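Local coordinates for 3,4-dihydroxybenzoate decarboxylase (Enterobacter cloacae, PDB 5NY5), which probably catalyses the reversible, prenylated-flavin-dependent decarboxylation of 3,4-dihydroxybenzoate to catechol, as a member of the UbiD family, at residues A[139-151]-A[277-289]. Sequence-based numbering, arbitrary orientation.
Sequences TNTPIDAGPFFCL and EDQHTNTGHAMPE
The side chain of the selenomethionine Met287 runs extended through chi2 (-163°), which keeps SE with CG over one face of the Phe148 ring, and then bends at chi3 (91°), which turns CE toward Cys150 SG. SE sits 4.0 Å from the centroid of that ring, a Met-aromatic contact, while CG makes a CH-pi contact. Met287 SE also packs on Cys150 SG at 3.5 Å. Glu277 comes to the same ring from its edge: OE2 lies in the ring plane, 3.3 Å from Phe148 CZ, with the carboxylate turned 62° from the ring, and Asn298 N bonds the other oxygen, OE1. All this belongs to the Rift-related, FMN-binding-like domain of the UbiD fold, where the short strand 285-288 passes beside the loop leading into strand 148-157. Met287 also touches Arg171, a residue that binds prenylated FMN, which is absent from this apo model, so the packing adjoins the cofactor site.

The backbone of that loop is pinned at three points. Ala145 N gives a nearly straight bond to Ala286 O (3.0 Å). Thr283 OG1 donates to Ile143 O at 2.7 Å and Thr281 OG1 to Ala145 O at 2.8 Å, both hydroxyls standing above the carbonyl planes. Ala145 CB nestles against His285 O and Glu277 O. Asp144, the last residue of the type I turn from Thr141, reaches back to the residue before that turn: its OD2 accepts from Asn140 N. Pro288 CG meets Thr141 CG2 tip to tip at 3.7 Å, and Ala476 of a second subunit packs on this proline.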
# COMPACT_ATOMS: atom_id res chain seq x y z
N THR A 139 37.58 10.60 28.94
CA THR A 139 36.36 11.13 28.35
C THR A 139 36.42 10.85 26.85
O THR A 139 37.43 11.14 26.20
CB THR A 139 36.21 12.63 28.61
OG1 THR A 139 37.22 13.34 27.88
CG2 THR A 139 36.37 12.93 30.09
N ASN A 140 35.33 10.29 26.31
CA ASN A 140 35.33 9.94 24.90
C ASN A 140 35.24 11.17 24.00
O ASN A 140 35.94 11.26 22.99
CB ASN A 140 34.20 8.96 24.60
CG ASN A 140 34.62 7.51 24.76
OD1 ASN A 140 34.85 6.81 23.77
ND2 ASN A 140 34.74 7.06 26.00
N THR A 141 34.37 12.11 24.34
CA THR A 141 34.20 13.34 23.58
C THR A 141 34.25 14.53 24.51
O THR A 141 33.98 14.40 25.72
CB THR A 141 32.86 13.35 22.81
OG1 THR A 141 31.78 13.43 23.74
CG2 THR A 141 32.72 12.11 21.95
N PRO A 142 34.59 15.71 24.00
CA PRO A 142 34.58 16.91 24.85
C PRO A 142 33.21 17.26 25.43
O PRO A 142 33.15 18.06 26.37
CB PRO A 142 35.07 18.02 23.90
CG PRO A 142 35.87 17.29 22.87
CD PRO A 142 35.19 15.97 22.68
N ILE A 143 32.12 16.69 24.91
CA ILE A 143 30.78 17.00 25.41
C ILE A 143 30.24 15.91 26.33
O ILE A 143 29.03 15.88 26.60
CB ILE A 143 29.80 17.27 24.25
CG1 ILE A 143 29.54 15.98 23.47
CG2 ILE A 143 30.34 18.36 23.33
CD1 ILE A 143 28.46 16.12 22.42
N ASP A 144 31.09 15.01 26.80
CA ASP A 144 30.65 13.98 27.73
C ASP A 144 30.28 14.59 29.07
O ASP A 144 30.72 15.69 29.43
CB ASP A 144 31.74 12.92 27.91
CG ASP A 144 31.86 12.00 26.72
OD1 ASP A 144 31.27 12.29 25.66
OD2 ASP A 144 32.57 10.97 26.84
N ALA A 145 29.46 13.86 29.83
CA ALA A 145 29.05 14.34 31.15
C ALA A 145 30.21 14.41 32.13
O ALA A 145 30.14 15.14 33.11
CB ALA A 145 27.96 13.43 31.72
N GLY A 146 31.29 13.67 31.87
CA GLY A 146 32.43 13.62 32.74
C GLY A 146 33.26 12.39 32.44
O GLY A 146 32.94 11.61 31.54
N PRO A 147 34.35 12.20 33.17
CA PRO A 147 35.15 10.98 32.99
C PRO A 147 34.31 9.74 33.26
O PRO A 147 33.47 9.71 34.16
CB PRO A 147 36.28 11.14 34.02
CG PRO A 147 35.84 12.24 34.94
CD PRO A 147 34.96 13.13 34.13
N PHE A 148 34.54 8.71 32.45
CA PHE A 148 33.70 7.52 32.43
C PHE A 148 34.55 6.26 32.55
O PHE A 148 35.62 6.16 31.95
CB PHE A 148 32.88 7.44 31.13
CG PHE A 148 31.47 7.91 31.27
CD1 PHE A 148 30.49 7.09 31.80
CD2 PHE A 148 31.10 9.18 30.84
CE1 PHE A 148 29.18 7.52 31.91
CE2 PHE A 148 29.80 9.62 30.95
CZ PHE A 148 28.84 8.79 31.49
N PHE A 149 34.06 5.31 33.34
CA PHE A 149 34.48 3.92 33.26
C PHE A 149 33.39 3.17 32.50
O PHE A 149 32.21 3.25 32.86
CB PHE A 149 34.69 3.30 34.64
CG PHE A 149 35.70 4.01 35.49
CD1 PHE A 149 37.05 3.80 35.28
CD2 PHE A 149 35.30 4.86 36.50
CE1 PHE A 149 37.99 4.45 36.06
CE2 PHE A 149 36.23 5.51 37.29
CZ PHE A 149 37.58 5.30 37.07
N CYS A 150 33.78 2.44 31.45
CA CYS A 150 32.80 1.83 30.56
C CYS A 150 32.76 0.32 30.62
O CYS A 150 31.87 -0.28 30.01
CB CYS A 150 33.05 2.28 29.12
SG CYS A 150 32.90 4.06 28.88
N LEU A 151 33.69 -0.32 31.32
CA LEU A 151 33.73 -1.78 31.41
C LEU A 151 33.85 -2.21 32.87
O LEU A 151 34.72 -3.00 33.24
CB LEU A 151 34.87 -2.34 30.57
CG LEU A 151 34.69 -2.17 29.06
CD1 LEU A 151 35.92 -2.65 28.30
CD2 LEU A 151 33.45 -2.92 28.59
N GLU A 277 23.61 13.32 35.60
CA GLU A 277 24.89 12.82 35.11
C GLU A 277 25.86 13.96 34.81
O GLU A 277 27.05 13.87 35.14
CB GLU A 277 24.65 11.97 33.87
CG GLU A 277 25.62 10.81 33.70
CD GLU A 277 25.08 9.74 32.78
OE1 GLU A 277 23.95 9.91 32.27
OE2 GLU A 277 25.77 8.72 32.56
N ASP A 278 25.37 15.04 34.19
CA ASP A 278 26.22 16.14 33.76
C ASP A 278 26.23 17.30 34.75
O ASP A 278 26.31 18.46 34.35
CB ASP A 278 25.77 16.63 32.38
CG ASP A 278 24.36 17.20 32.40
OD1 ASP A 278 23.56 16.78 33.26
OD2 ASP A 278 24.06 18.06 31.56
N GLN A 279 26.16 17.00 36.05
CA GLN A 279 26.04 18.07 37.04
C GLN A 279 27.25 19.00 37.03
O GLN A 279 27.11 20.20 37.27
CB GLN A 279 25.85 17.48 38.44
CG GLN A 279 26.98 16.59 38.91
CD GLN A 279 26.98 16.40 40.41
OE1 GLN A 279 26.31 17.12 41.14
NE2 GLN A 279 27.75 15.42 40.88
N HIS A 280 28.44 18.47 36.74
CA HIS A 280 29.65 19.28 36.75
C HIS A 280 30.02 19.83 35.38
O HIS A 280 30.88 20.72 35.30
CB HIS A 280 30.83 18.46 37.30
CG HIS A 280 30.67 18.06 38.74
ND1 HIS A 280 30.76 18.96 39.78
CD2 HIS A 280 30.43 16.86 39.31
CE1 HIS A 280 30.58 18.33 40.92
NE2 HIS A 280 30.38 17.05 40.66
N THR A 281 29.41 19.33 34.31
CA THR A 281 29.74 19.78 32.96
C THR A 281 28.61 20.50 32.25
O THR A 281 28.88 21.40 31.45
CB THR A 281 30.17 18.58 32.10
OG1 THR A 281 29.17 17.57 32.16
CG2 THR A 281 31.49 18.02 32.60
N ASN A 282 27.36 20.13 32.52
CA ASN A 282 26.18 20.78 31.94
C ASN A 282 26.19 20.73 30.42
O ASN A 282 25.67 21.64 29.75
CB ASN A 282 26.05 22.23 32.43
CG ASN A 282 25.85 22.32 33.93
OD1 ASN A 282 25.29 21.42 34.55
ND2 ASN A 282 26.31 23.42 34.51
N THR A 283 26.78 19.69 29.84
CA THR A 283 26.75 19.52 28.39
C THR A 283 25.43 18.94 27.89
O THR A 283 25.27 18.77 26.68
CB THR A 283 27.90 18.61 27.93
OG1 THR A 283 27.77 17.32 28.53
CG2 THR A 283 29.24 19.21 28.32
N GLY A 284 24.49 18.64 28.79
CA GLY A 284 23.24 18.02 28.42
C GLY A 284 23.35 16.60 27.91
O GLY A 284 22.32 15.95 27.72
N HIS A 285 24.56 16.10 27.69
CA HIS A 285 24.78 14.76 27.17
C HIS A 285 25.49 13.90 28.20
O HIS A 285 26.10 14.40 29.15
CB HIS A 285 25.59 14.80 25.87
CG HIS A 285 24.95 15.59 24.78
ND1 HIS A 285 25.49 16.77 24.31
CD2 HIS A 285 23.82 15.38 24.08
CE1 HIS A 285 24.71 17.25 23.35
NE2 HIS A 285 23.69 16.43 23.19
N ALA A 286 25.41 12.59 27.99
CA ALA A 286 26.10 11.64 28.85
C ALA A 286 27.33 11.09 28.14
O ALA A 286 28.47 11.41 28.51
CB ALA A 286 25.17 10.49 29.24
N MSE A 287 27.11 10.29 27.10
CA MSE A 287 28.18 9.58 26.43
C MSE A 287 27.75 9.16 25.03
O MSE A 287 26.55 9.05 24.76
CB MSE A 287 28.55 8.34 27.24
CG MSE A 287 30.03 8.12 27.44
SE MSE A 287 30.36 6.29 27.99
CE MSE A 287 30.60 5.48 26.24
N PRO A 288 28.71 8.95 24.14
CA PRO A 288 28.38 8.30 22.86
C PRO A 288 27.76 6.93 23.11
O PRO A 288 28.30 6.11 23.86
CB PRO A 288 29.73 8.20 22.15
CG PRO A 288 30.55 9.28 22.75
CD PRO A 288 30.11 9.40 24.18
N GLU A 289 26.63 6.68 22.47
CA GLU A 289 25.92 5.42 22.60
C GLU A 289 26.26 4.50 21.43
O GLU A 289 26.87 4.91 20.44
CB GLU A 289 24.41 5.65 22.68
CG GLU A 289 23.98 6.58 23.81
CD GLU A 289 24.20 5.98 25.18
OE1 GLU A 289 24.19 6.74 26.17
OE2 GLU A 289 24.38 4.75 25.28